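Local coordinates for protein 16S rRNA (adenine(1408)-N(1))-methyltransferase (Catenulispora acidiphila, PDB 4X1O) that probably methylates N1 of adenine 1408 in 16S ribosomal RNA, with S-adenosyl-L-methionine as the methyl donor, at residues V75-A80 with A115-V120; T85-R90 with L103-S108; A109-P114 with W130-R135; D122-L127 with S146-V151; G140-L145 with A196-Q201. All blocks are in the same frame, centred on the assembly; numbering follows the deposited sequence.

Contact 1 of 5, residues V75-A80 with A115-V120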
# COMPACT_ATOMS: atom_id res chain seq x y z
N VAL A 75 8.68 1.70 1.87
CA VAL A 75 8.89 0.55 0.99
C VAL A 75 7.66 0.36 0.14
O VAL A 75 6.61 0.03 0.67
CB VAL A 75 9.14 -0.73 1.81
CG1 VAL A 75 9.47 -1.89 0.89
CG2 VAL A 75 10.26 -0.47 2.81
N GLY A 76 7.78 0.55 -1.17
CA GLY A 76 6.65 0.34 -2.05
C GLY A 76 6.75 -1.03 -2.67
O GLY A 76 7.78 -1.40 -3.21
N VAL A 77 5.67 -1.80 -2.58
CA VAL A 77 5.69 -3.17 -3.07
C VAL A 77 4.63 -3.35 -4.12
O VAL A 77 3.45 -3.24 -3.83
CB VAL A 77 5.44 -4.20 -1.93
CG1 VAL A 77 5.68 -5.61 -2.45
CG2 VAL A 77 6.32 -3.91 -0.73
N ASP A 78 5.04 -3.64 -5.36
CA ASP A 78 4.07 -3.80 -6.44
C ASP A 78 4.63 -4.73 -7.50
O ASP A 78 5.82 -4.68 -7.78
CB ASP A 78 3.73 -2.43 -7.04
CG ASP A 78 2.45 -2.44 -7.85
OD1 ASP A 78 2.43 -3.06 -8.94
OD2 ASP A 78 1.46 -1.82 -7.40
N PRO A 79 3.79 -5.59 -8.08
CA PRO A 79 4.38 -6.49 -9.07
C PRO A 79 4.59 -5.83 -10.43
O PRO A 79 5.38 -6.34 -11.23
CB PRO A 79 3.36 -7.62 -9.16
CG PRO A 79 2.08 -6.98 -8.78
CD PRO A 79 2.41 -5.97 -7.74
N ALA A 80 3.92 -4.72 -10.69
CA ALA A 80 4.03 -4.05 -11.99
C ALA A 80 5.12 -2.99 -11.92
O ALA A 80 4.84 -1.79 -11.93
CB ALA A 80 2.70 -3.42 -12.38
N ALA A 115 10.78 -13.59 2.05
CA ALA A 115 11.13 -13.63 3.47
C ALA A 115 11.78 -12.33 3.96
O ALA A 115 11.69 -12.00 5.15
CB ALA A 115 12.05 -14.80 3.73
N ALA A 116 12.44 -11.61 3.06
CA ALA A 116 13.14 -10.38 3.44
C ALA A 116 12.16 -9.28 3.88
O ALA A 116 12.57 -8.33 4.53
CB ALA A 116 14.00 -9.89 2.28
N LEU A 117 10.89 -9.42 3.52
CA LEU A 117 9.87 -8.45 3.92
C LEU A 117 9.02 -8.89 5.10
O LEU A 117 8.14 -8.15 5.53
CB LEU A 117 8.92 -8.15 2.76
CG LEU A 117 9.52 -7.35 1.61
CD1 LEU A 117 8.45 -7.11 0.56
CD2 LEU A 117 10.05 -6.04 2.14
N HIS A 118 9.25 -10.09 5.63
CA HIS A 118 8.44 -10.56 6.75
C HIS A 118 8.74 -9.77 8.02
O HIS A 118 9.89 -9.63 8.42
CB HIS A 118 8.67 -12.05 6.98
CG HIS A 118 7.89 -12.94 6.06
ND1 HIS A 118 6.80 -13.67 6.49
CD2 HIS A 118 8.02 -13.20 4.74
CE1 HIS A 118 6.31 -14.36 5.47
NE2 HIS A 118 7.03 -14.08 4.40
N GLY A 119 7.68 -9.24 8.63
CA GLY A 119 7.76 -8.64 9.95
C GLY A 119 8.55 -7.36 9.98
O GLY A 119 9.13 -7.01 11.01
N VAL A 120 8.58 -6.63 8.87
CA VAL A 120 9.41 -5.43 8.83
C VAL A 120 8.62 -4.14 9.08
O VAL A 120 9.19 -3.14 9.50
CB VAL A 120 10.15 -5.29 7.49
CG1 VAL A 120 11.07 -6.51 7.23
CG2 VAL A 120 9.19 -5.06 6.33
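The apolar part of this contact is a fork of methyls: L117 reaches from the loop toward the strand and spreads its two branches against V77 and V75, two residues apart on one side of strand 72-78. V77 and L117 meet tip to tip, with V77 CG2 4.1 Å from L117 CD1. The other branch lies more loosely, L117 CD2 being 4.4 Å from V75 CG1. CD1, anti to CA (chi2 -179°), reaches farthest, to the tip of V77, while CD2 branches off toward V75. Branched valines suit a strand and offer a broad apolar surface. V52 of strand 49-54 packs on V75 and V77, and W40 of helix 37-46 on V75 and L117.

Backbone interactions shape the loop. A short 3-10 segment, 115-117, leads into a type II turn from L117 to V120, in which G119 takes the positive phi that glycine tolerates easily.

The polar interactions lie at the far end of the strand. D78 OD1 accepts from A80 N at 2.8 Å, using the lone pair turned away from OD2, and so forms an Asx turn; OD2 receives T56 N. This double grip fixes the carboxylate of D78, a residue seen to bind S-adenosyl-L-methionine. An acidic residue near the C-terminal end of the second strand of the main sheet is a hallmark of Rossmann-like class I methyltransferases, whose strand order this sheet follows.

Contact 2 of 5, residues T85-R90 with L103-S108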
# COMPACT_ATOMS: atom_id res chain seq x y z
N THR A 85 8.97 3.22 -12.73
CA THR A 85 10.32 3.60 -13.15
C THR A 85 10.60 5.09 -13.07
O THR A 85 11.70 5.48 -12.68
CB THR A 85 10.62 3.12 -14.58
OG1 THR A 85 9.59 3.57 -15.47
CG2 THR A 85 10.70 1.61 -14.62
N GLU A 86 9.63 5.93 -13.44
CA GLU A 86 9.79 7.38 -13.33
C GLU A 86 10.06 7.81 -11.89
O GLU A 86 10.89 8.67 -11.63
CB GLU A 86 8.56 8.09 -13.86
CG GLU A 86 8.61 9.60 -13.72
CD GLU A 86 7.52 10.30 -14.52
OE1 GLU A 86 6.84 9.63 -15.32
OE2 GLU A 86 7.35 11.52 -14.35
N THR A 87 9.33 7.21 -10.95
CA THR A 87 9.55 7.49 -9.55
C THR A 87 10.96 7.06 -9.15
O THR A 87 11.66 7.77 -8.45
CB THR A 87 8.51 6.78 -8.65
OG1 THR A 87 7.24 7.39 -8.84
CG2 THR A 87 8.91 6.90 -7.18
N ALA A 88 11.35 5.87 -9.60
CA ALA A 88 12.66 5.34 -9.24
C ALA A 88 13.79 6.21 -9.79
O ALA A 88 14.79 6.43 -9.10
CB ALA A 88 12.80 3.91 -9.74
N VAL A 89 13.62 6.71 -11.01
CA VAL A 89 14.63 7.58 -11.62
C VAL A 89 14.78 8.87 -10.82
O VAL A 89 15.89 9.32 -10.52
CB VAL A 89 14.28 7.91 -13.09
CG1 VAL A 89 15.15 9.04 -13.62
CG2 VAL A 89 14.45 6.67 -13.98
N ARG A 90 13.64 9.45 -10.43
CA ARG A 90 13.63 10.67 -9.63
C ARG A 90 14.24 10.44 -8.25
O ARG A 90 14.98 11.28 -7.74
CB ARG A 90 12.20 11.21 -9.52
CG ARG A 90 11.67 11.77 -10.84
CD ARG A 90 10.28 12.34 -10.67
NE ARG A 90 10.07 13.58 -11.42
CZ ARG A 90 9.25 13.70 -12.45
NH1 ARG A 90 8.56 12.66 -12.87
NH2 ARG A 90 9.11 14.87 -13.06
N LEU A 103 13.44 5.74 0.02
CA LEU A 103 12.41 5.03 -0.72
C LEU A 103 13.00 3.75 -1.33
O LEU A 103 14.03 3.77 -2.03
CB LEU A 103 11.82 5.94 -1.81
CG LEU A 103 10.75 5.33 -2.70
CD1 LEU A 103 9.48 5.10 -1.84
CD2 LEU A 103 10.44 6.24 -3.87
N VAL A 104 12.34 2.64 -1.05
CA VAL A 104 12.72 1.36 -1.60
C VAL A 104 11.54 0.80 -2.40
O VAL A 104 10.46 0.57 -1.85
CB VAL A 104 13.12 0.36 -0.49
CG1 VAL A 104 13.58 -0.95 -1.12
CG2 VAL A 104 14.24 0.94 0.37
N LEU A 105 11.75 0.59 -3.69
CA LEU A 105 10.69 0.08 -4.54
C LEU A 105 10.94 -1.38 -4.86
O LEU A 105 11.93 -1.72 -5.53
CB LEU A 105 10.58 0.91 -5.82
CG LEU A 105 10.28 2.39 -5.53
CD1 LEU A 105 10.41 3.25 -6.80
CD2 LEU A 105 8.92 2.57 -4.88
N VAL A 106 10.06 -2.24 -4.36
CA VAL A 106 10.20 -3.69 -4.43
C VAL A 106 9.27 -4.29 -5.47
O VAL A 106 8.07 -4.01 -5.45
CB VAL A 106 9.88 -4.36 -3.06
CG1 VAL A 106 9.92 -5.89 -3.17
CG2 VAL A 106 10.82 -3.84 -1.97
N SER A 107 9.80 -5.12 -6.36
CA SER A 107 8.97 -5.83 -7.32
C SER A 107 8.55 -7.16 -6.72
O SER A 107 9.32 -8.11 -6.69
CB SER A 107 9.71 -6.05 -8.64
OG SER A 107 8.87 -6.70 -9.57
N SER A 108 7.31 -7.21 -6.24
CA SER A 108 6.76 -8.45 -5.71
C SER A 108 5.26 -8.33 -5.57
O SER A 108 4.73 -7.24 -5.34
CB SER A 108 7.37 -8.79 -4.35
OG SER A 108 6.70 -9.91 -3.79
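The methyl of T87 bridges two leucines of strand 103-107: its CG2 lies 3.7 Å from L103 CD2 and 4.0 Å from L105 CD1, and the threonine side chain crosses both at about a right angle. A88, the next residue of the helix, adds its methyl to the same group, with A88 CB 3.8 Å from L105 CD1. L105 CD1 therefore fits against both helix residues. The small alanine lets the backbone come close here, and the two CA atoms, A88 and L105, are 7.3 Å apart.

The next layer fixes these groups. T87 holds CG2 opposite the backbone N (chi1 -70° to OG1), which sends the methyl toward the strand and leaves the hydroxyl beside the backbone N. OG1 gives its hydrogen bond to D58 O and receives one from W220 NE1, so the polar end is satisfied while the methyl packs. L27 of strand 26-28 lies against A88 and L105, and A62, Y63 and A66 of helix 60-68 pack on L103.

Farther out, helix 85-91 runs nearly antiparallel to its strand, at 147° with 9.8 Å between the axes, as expected when the helix connects strand 72-78 to strand 103-107 in a beta-alpha-beta unit.

Across the interface the chemistry is wholly apolar and hence not directional, so the fit depends mainly on shape. Direction comes from outside it: the two hydrogen bonds on OG1 fix the rotation of T87 and tie this helix to the loops carrying D58 and W220.

Contact 3 of 5, residues A109-P114 with W130-R135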
# COMPACT_ATOMS: atom_id res chain seq x y z
N ALA A 109 4.57 -9.46 -5.72
CA ALA A 109 3.16 -9.54 -5.40
C ALA A 109 3.01 -9.74 -3.90
O ALA A 109 3.90 -10.29 -3.26
CB ALA A 109 2.51 -10.67 -6.17
N ILE A 110 1.90 -9.29 -3.34
CA ILE A 110 1.73 -9.38 -1.89
C ILE A 110 1.40 -10.80 -1.43
O ILE A 110 1.78 -11.20 -0.34
CB ILE A 110 0.63 -8.41 -1.40
CG1 ILE A 110 0.67 -8.31 0.13
CG2 ILE A 110 -0.75 -8.81 -1.91
CD1 ILE A 110 2.03 -7.93 0.66
N GLU A 111 0.72 -11.59 -2.26
CA GLU A 111 0.30 -12.92 -1.84
C GLU A 111 1.49 -13.86 -1.71
O GLU A 111 1.39 -14.93 -1.11
CB GLU A 111 -0.74 -13.51 -2.82
CG GLU A 111 -0.25 -13.70 -4.25
CD GLU A 111 -0.40 -12.45 -5.09
OE1 GLU A 111 -0.60 -11.36 -4.51
OE2 GLU A 111 -0.32 -12.55 -6.33
N THR A 112 2.63 -13.46 -2.26
CA THR A 112 3.84 -14.26 -2.18
C THR A 112 5.02 -13.43 -1.70
O THR A 112 6.08 -13.44 -2.32
CB THR A 112 4.20 -14.88 -3.55
OG1 THR A 112 4.40 -13.83 -4.51
CG2 THR A 112 3.09 -15.81 -4.03
N VAL A 113 4.84 -12.72 -0.59
CA VAL A 113 5.89 -11.85 -0.06
C VAL A 113 7.13 -12.69 0.25
O VAL A 113 7.05 -13.77 0.84
CB VAL A 113 5.44 -11.07 1.23
CG1 VAL A 113 4.01 -11.38 1.60
CG2 VAL A 113 6.37 -11.31 2.41
N PRO A 114 8.29 -12.21 -0.21
CA PRO A 114 9.56 -12.87 0.09
C PRO A 114 9.94 -12.69 1.55
O PRO A 114 9.49 -11.73 2.19
CB PRO A 114 10.54 -12.17 -0.84
CG PRO A 114 9.95 -10.82 -1.06
CD PRO A 114 8.46 -11.02 -1.06
N TRP A 130 -5.83 -1.97 -6.92
CA TRP A 130 -6.45 -2.53 -8.13
C TRP A 130 -6.17 -4.01 -8.25
O TRP A 130 -5.39 -4.57 -7.48
CB TRP A 130 -5.94 -1.81 -9.38
CG TRP A 130 -6.24 -0.38 -9.39
CD1 TRP A 130 -5.39 0.64 -9.07
CD2 TRP A 130 -7.49 0.23 -9.74
NE1 TRP A 130 -6.04 1.85 -9.20
CE2 TRP A 130 -7.32 1.62 -9.61
CE3 TRP A 130 -8.73 -0.27 -10.16
CZ2 TRP A 130 -8.35 2.52 -9.88
CZ3 TRP A 130 -9.75 0.63 -10.42
CH2 TRP A 130 -9.55 2.01 -10.28
N GLY A 131 -6.81 -4.66 -9.23
CA GLY A 131 -6.53 -6.05 -9.53
C GLY A 131 -6.74 -7.00 -8.37
O GLY A 131 -7.67 -6.84 -7.60
N LYS A 132 -5.85 -7.98 -8.26
CA LYS A 132 -5.94 -9.02 -7.23
C LYS A 132 -5.90 -8.43 -5.82
O LYS A 132 -6.56 -8.93 -4.89
CB LYS A 132 -4.81 -10.03 -7.42
CG LYS A 132 -4.86 -11.18 -6.45
CD LYS A 132 -4.46 -12.47 -7.15
CE LYS A 132 -5.21 -13.65 -6.57
NZ LYS A 132 -4.82 -13.86 -5.16
N LEU A 133 -5.11 -7.38 -5.63
CA LEU A 133 -5.05 -6.75 -4.32
C LEU A 133 -6.40 -6.18 -3.92
O LEU A 133 -6.86 -6.37 -2.80
CB LEU A 133 -3.95 -5.67 -4.32
CG LEU A 133 -3.79 -4.86 -3.02
CD1 LEU A 133 -3.44 -5.78 -1.86
CD2 LEU A 133 -2.73 -3.78 -3.20
N LEU A 134 -7.05 -5.47 -4.85
CA LEU A 134 -8.36 -4.90 -4.60
C LEU A 134 -9.39 -6.00 -4.31
O LEU A 134 -10.12 -5.96 -3.31
CB LEU A 134 -8.80 -4.06 -5.79
CG LEU A 134 -10.24 -3.55 -5.79
CD1 LEU A 134 -10.50 -2.67 -4.57
CD2 LEU A 134 -10.54 -2.81 -7.08
N ARG A 135 -9.45 -6.98 -5.20
CA ARG A 135 -10.43 -8.05 -5.07
C ARG A 135 -10.19 -8.81 -3.78
O ARG A 135 -11.14 -9.16 -3.07
CB ARG A 135 -10.37 -9.00 -6.27
CG ARG A 135 -11.43 -10.09 -6.23
CD ARG A 135 -11.40 -10.86 -7.55
NE ARG A 135 -12.41 -11.91 -7.60
CZ ARG A 135 -13.67 -11.73 -7.97
NH1 ARG A 135 -14.10 -10.52 -8.31
NH2 ARG A 135 -14.50 -12.77 -8.00
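I110 and L133 make the tighter part of the contact, I110 CG2 lying 4.1 Å from L133 CD1 where the two side chains cross obliquely. I110 turns its longer branch away: with CG1 anti to the backbone N (chi1 -168°), the ethyl arm leads off to L148 of helix 142-151, and the short CG2 branch is left to face L133. A beta-branched residue can thus serve two neighbours at once. V54 of strand 49-54 packs on both residues, and V144 lies against L133.

The outer side is looser and largely polar. E111 OE2 approaches the aliphatic part of K132, 4.2 Å from its CD, but stays 4.8 Å from K132 NZ, too far for a salt bridge. The ammonium group is instead held by E141 and D143 at the start of helix 142-151. A long, flexible lysine suits this open rim, where its methylenes can lie beside one acid while its tip pairs with others.

I110, E111 and L133 are all seen to bind S-adenosyl-L-methionine, consistent with the contact joining two parts of the cofactor pocket. Apolar packing sets their spacing, and any pull of K132 on E111 is probably weak, since two acids already balance the ammonium.

Contact 4 of 5, residues D122-L127 with S146-V151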
# COMPACT_ATOMS: atom_id res chain seq x y z
N ASP A 122 6.26 -1.14 10.40
CA ASP A 122 5.58 -0.48 11.51
C ASP A 122 4.17 -0.04 11.13
O ASP A 122 3.35 0.27 11.99
CB ASP A 122 6.36 0.75 11.98
CG ASP A 122 7.70 0.39 12.57
OD1 ASP A 122 7.74 -0.41 13.53
OD2 ASP A 122 8.71 0.92 12.08
N GLU A 123 3.91 0.04 9.83
CA GLU A 123 2.62 0.47 9.32
C GLU A 123 2.47 -0.04 7.91
O GLU A 123 3.44 -0.01 7.15
CB GLU A 123 2.51 2.00 9.34
CG GLU A 123 1.21 2.56 8.85
CD GLU A 123 1.13 4.06 9.08
OE1 GLU A 123 2.18 4.67 9.39
OE2 GLU A 123 0.04 4.64 8.98
N VAL A 124 1.28 -0.51 7.56
CA VAL A 124 1.04 -1.02 6.22
C VAL A 124 -0.07 -0.21 5.61
O VAL A 124 -1.11 -0.00 6.23
CB VAL A 124 0.66 -2.51 6.24
CG1 VAL A 124 0.33 -3.01 4.82
CG2 VAL A 124 1.78 -3.33 6.90
N MET A 125 0.14 0.29 4.40
CA MET A 125 -0.88 1.10 3.75
C MET A 125 -1.27 0.49 2.43
O MET A 125 -0.41 0.16 1.62
CB MET A 125 -0.40 2.54 3.52
CG MET A 125 -0.22 3.35 4.81
SD MET A 125 0.14 5.07 4.35
CE MET A 125 -1.44 5.84 4.69
N VAL A 126 -2.58 0.33 2.23
CA VAL A 126 -3.09 -0.14 0.94
C VAL A 126 -3.92 0.98 0.34
O VAL A 126 -5.07 1.16 0.71
CB VAL A 126 -3.92 -1.43 1.10
CG1 VAL A 126 -4.49 -1.89 -0.24
CG2 VAL A 126 -3.08 -2.53 1.75
N LEU A 127 -3.33 1.76 -0.55
CA LEU A 127 -4.00 2.96 -1.02
C LEU A 127 -4.46 2.80 -2.47
O LEU A 127 -3.66 2.49 -3.36
CB LEU A 127 -3.07 4.17 -0.87
CG LEU A 127 -2.41 4.37 0.49
CD1 LEU A 127 -1.48 5.59 0.46
CD2 LEU A 127 -3.44 4.50 1.61
N SER A 146 -3.23 -12.54 4.36
CA SER A 146 -2.10 -13.16 5.03
C SER A 146 -0.80 -12.51 4.58
O SER A 146 0.11 -12.34 5.38
CB SER A 146 -2.05 -14.67 4.77
OG SER A 146 -3.09 -15.31 5.49
N GLY A 147 -0.71 -12.17 3.30
CA GLY A 147 0.46 -11.50 2.77
C GLY A 147 0.66 -10.15 3.42
O GLY A 147 1.77 -9.78 3.80
N LEU A 148 -0.44 -9.40 3.54
CA LEU A 148 -0.40 -8.12 4.24
C LEU A 148 0.05 -8.29 5.68
O LEU A 148 0.90 -7.55 6.17
CB LEU A 148 -1.76 -7.45 4.19
CG LEU A 148 -2.23 -6.99 2.81
CD1 LEU A 148 -3.67 -6.55 2.88
CD2 LEU A 148 -1.33 -5.85 2.32
N ARG A 149 -0.51 -9.29 6.38
CA ARG A 149 -0.14 -9.49 7.78
C ARG A 149 1.31 -9.93 7.91
O ARG A 149 1.98 -9.55 8.87
CB ARG A 149 -1.06 -10.54 8.44
CG ARG A 149 -0.71 -10.84 9.91
CD ARG A 149 -0.84 -9.59 10.80
NE ARG A 149 -0.44 -9.89 12.18
CZ ARG A 149 0.82 -9.89 12.60
NH1 ARG A 149 1.81 -9.62 11.75
NH2 ARG A 149 1.09 -10.17 13.88
N ALA A 150 1.78 -10.72 6.94
CA ALA A 150 3.15 -11.23 6.96
C ALA A 150 4.20 -10.12 7.01
O ALA A 150 5.23 -10.28 7.66
CB ALA A 150 3.41 -12.11 5.76
N VAL A 151 3.95 -8.99 6.35
CA VAL A 151 4.98 -7.94 6.30
C VAL A 151 4.95 -7.07 7.55
O VAL A 151 5.84 -6.27 7.79
CB VAL A 151 4.87 -7.05 5.04
CG1 VAL A 151 4.92 -7.89 3.79
CG2 VAL A 151 3.61 -6.17 5.08
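V124 is the first residue of the strand to meet the helix, and it uses both methyls. Its CG1 lies 4.1 Å from L148 CD2, the two side chains crossing at a slant, while CG2 packs 3.8 Å from V151 CG2, roughly at a right angle. V124 is thereby straddled by residues nearly one helical turn apart. V151 presents CG2 from the position between its backbone N and carbonyl carbon, the branch that happens to face the strand.

M125 follows with its side chain on the other face of the sheet, toward Q65 of helix 60-68, as strand alternation demands. V126 then returns to the helix side: its CG2 is 3.8 Å from L148 CD2, again with side chains about perpendicular. L148 CD2 thus sits between the two valines, a long flexible side chain bridging to short stiff ones. All four residues that touch are buried and apolar, which fits a helix laid against the middle of a sheet.

Strand and helix run nearly antiparallel, at 148° with axes 9.2 Å apart. Within the sheet both valines touch L158 of strand 157-163, and V126 also touches I160. L148 extends the apolar layer to V54 of strand 49-54 and to I110, in the loop after strand 103-107. Helix 142-151 thus covers one face of the sheet, with helix 60-68 on the other.

Contact 5 of 5, residues G140-L145 with A196-Q201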
# COMPACT_ATOMS: atom_id res chain seq x y z
N GLY A 140 -11.76 -10.35 1.30
CA GLY A 140 -11.05 -10.87 2.46
C GLY A 140 -10.43 -12.21 2.12
O GLY A 140 -10.53 -13.18 2.88
N GLU A 141 -9.80 -12.25 0.95
CA GLU A 141 -9.14 -13.43 0.43
C GLU A 141 -7.92 -13.75 1.29
O GLU A 141 -7.09 -12.87 1.54
CB GLU A 141 -8.72 -13.18 -1.02
CG GLU A 141 -8.58 -14.41 -1.88
CD GLU A 141 -8.33 -14.04 -3.33
OE1 GLU A 141 -9.31 -13.72 -4.04
OE2 GLU A 141 -7.16 -14.05 -3.77
N ALA A 142 -7.82 -14.99 1.74
CA ALA A 142 -6.77 -15.38 2.68
C ALA A 142 -5.35 -15.11 2.18
O ALA A 142 -4.53 -14.64 2.94
CB ALA A 142 -6.92 -16.86 3.04
N ASP A 143 -5.05 -15.40 0.91
CA ASP A 143 -3.67 -15.22 0.46
C ASP A 143 -3.24 -13.73 0.48
O ASP A 143 -2.10 -13.41 0.84
CB ASP A 143 -3.45 -15.84 -0.92
CG ASP A 143 -4.43 -15.34 -1.97
OD1 ASP A 143 -5.43 -14.68 -1.60
OD2 ASP A 143 -4.20 -15.62 -3.16
N VAL A 144 -4.16 -12.84 0.13
CA VAL A 144 -3.86 -11.40 0.17
C VAL A 144 -3.80 -10.85 1.61
O VAL A 144 -2.87 -10.12 1.97
CB VAL A 144 -4.91 -10.61 -0.65
CG1 VAL A 144 -4.71 -9.10 -0.48
CG2 VAL A 144 -4.85 -11.01 -2.13
N LEU A 145 -4.77 -11.23 2.43
CA LEU A 145 -4.79 -10.76 3.82
C LEU A 145 -3.59 -11.29 4.61
O LEU A 145 -3.04 -10.59 5.46
CB LEU A 145 -6.08 -11.19 4.53
CG LEU A 145 -7.26 -10.21 4.53
CD1 LEU A 145 -7.48 -9.57 3.18
CD2 LEU A 145 -8.53 -10.92 5.05
N ALA A 196 -9.94 -10.51 11.25
CA ALA A 196 -9.50 -10.88 12.59
C ALA A 196 -8.84 -12.26 12.59
O ALA A 196 -7.81 -12.46 13.25
CB ALA A 196 -10.66 -10.84 13.57
N ALA A 197 -9.41 -13.19 11.84
CA ALA A 197 -8.88 -14.55 11.80
C ALA A 197 -7.45 -14.58 11.27
O ALA A 197 -6.63 -15.41 11.69
CB ALA A 197 -9.77 -15.45 10.96
N LEU A 198 -7.15 -13.67 10.36
CA LEU A 198 -5.83 -13.69 9.75
C LEU A 198 -4.88 -12.69 10.40
O LEU A 198 -3.79 -12.45 9.90
CB LEU A 198 -5.96 -13.43 8.25
CG LEU A 198 -6.55 -14.67 7.57
CD1 LEU A 198 -6.89 -14.41 6.12
CD2 LEU A 198 -5.58 -15.85 7.68
N GLY A 199 -5.28 -12.14 11.54
CA GLY A 199 -4.37 -11.31 12.30
C GLY A 199 -4.51 -9.80 12.14
O GLY A 199 -3.59 -9.06 12.45
N TRP A 200 -5.66 -9.36 11.65
CA TRP A 200 -5.96 -7.93 11.57
C TRP A 200 -7.21 -7.59 12.36
O TRP A 200 -8.33 -7.89 11.93
CB TRP A 200 -6.16 -7.49 10.12
CG TRP A 200 -4.90 -7.49 9.28
CD1 TRP A 200 -4.65 -8.28 8.19
CD2 TRP A 200 -3.76 -6.65 9.45
NE1 TRP A 200 -3.41 -7.98 7.67
CE2 TRP A 200 -2.84 -6.99 8.42
CE3 TRP A 200 -3.42 -5.65 10.37
CZ2 TRP A 200 -1.62 -6.35 8.29
CZ3 TRP A 200 -2.19 -5.01 10.23
CH2 TRP A 200 -1.30 -5.37 9.19
N GLN A 201 -7.01 -6.98 13.52
CA GLN A 201 -8.14 -6.62 14.37
C GLN A 201 -8.67 -5.26 13.90
O GLN A 201 -7.99 -4.24 14.03
CB GLN A 201 -7.71 -6.58 15.84
CG GLN A 201 -8.87 -6.49 16.84
CD GLN A 201 -9.59 -7.82 17.00
OE1 GLN A 201 -8.96 -8.85 17.26
NE2 GLN A 201 -10.91 -7.81 16.82
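L198 lays one methyl against the first turn of helix 142-151. Its CD1 lies 3.6 Å from A142 CA and 3.7 Å from L145 CB, between residues three apart on the same side of the helix. The side chains of L145 and L198 cross at about a right angle, so L198 comes in across L145 and not along it. A142 suits the spot because its single methyl lets CD1 reach the backbone itself; A142 CB is 3.9 Å from L198 CD1.

W200 approaches differently, edge first. The indole points NE1 at L145 O, which lies in the ring plane, but the hydrogen bond is weak: 3.4 Å long and bent to 143° at the hydrogen. CG sits beside the backbone N (chi1 -69°), which turns the ring edge toward the helix backbone at L145. L145 O also lies in the usual helical position facing R149 N, so the indole adds a second, feebler approach to a carbonyl already inside the helix. Around the ring pack L195, L148, A237 and A239, a setting in which a large aromatic fills much volume and still gives its one N-H a partner.

Both segments are shaped by glycines of positive phi. G140 ends helix 131-139, and G199 ends helix 191-197, each as the C-prime residue of a Schellman motif. G199 lets the chain leave the helix and turn toward strand 200-212. The contact packs a helix start against the turn entering that strand, which pairs antiparallel with 229-239 at the sheet edge, as in the 3-2-1-4-5-7-6 class I methyltransferase fold.

Overall arrangement
Four of the contacts reach one seven-stranded sheet, and contact 3 joins a loop and a helix beside it. Contacts 1 and 2 use neighbouring strands, 72-78 and the outermost 103-107: G76 O and V106 N lie 2.7 Å apart, and contact 2 is nested within the loop closed by contact 1. Contact 3 lies at the cofactor pocket, its L133 side chain about 6 Å from that of D78. It leans on contact 4 through L133 CD2 and V126 CG1, 3.9 Å apart, and on contact 5 through K132 NZ and E141 OE2, at 2.7 Å. Contacts 4 and 5 share helix 142-151. Contacts 2 and 5 lie farthest apart, their centres about 27 Å distant.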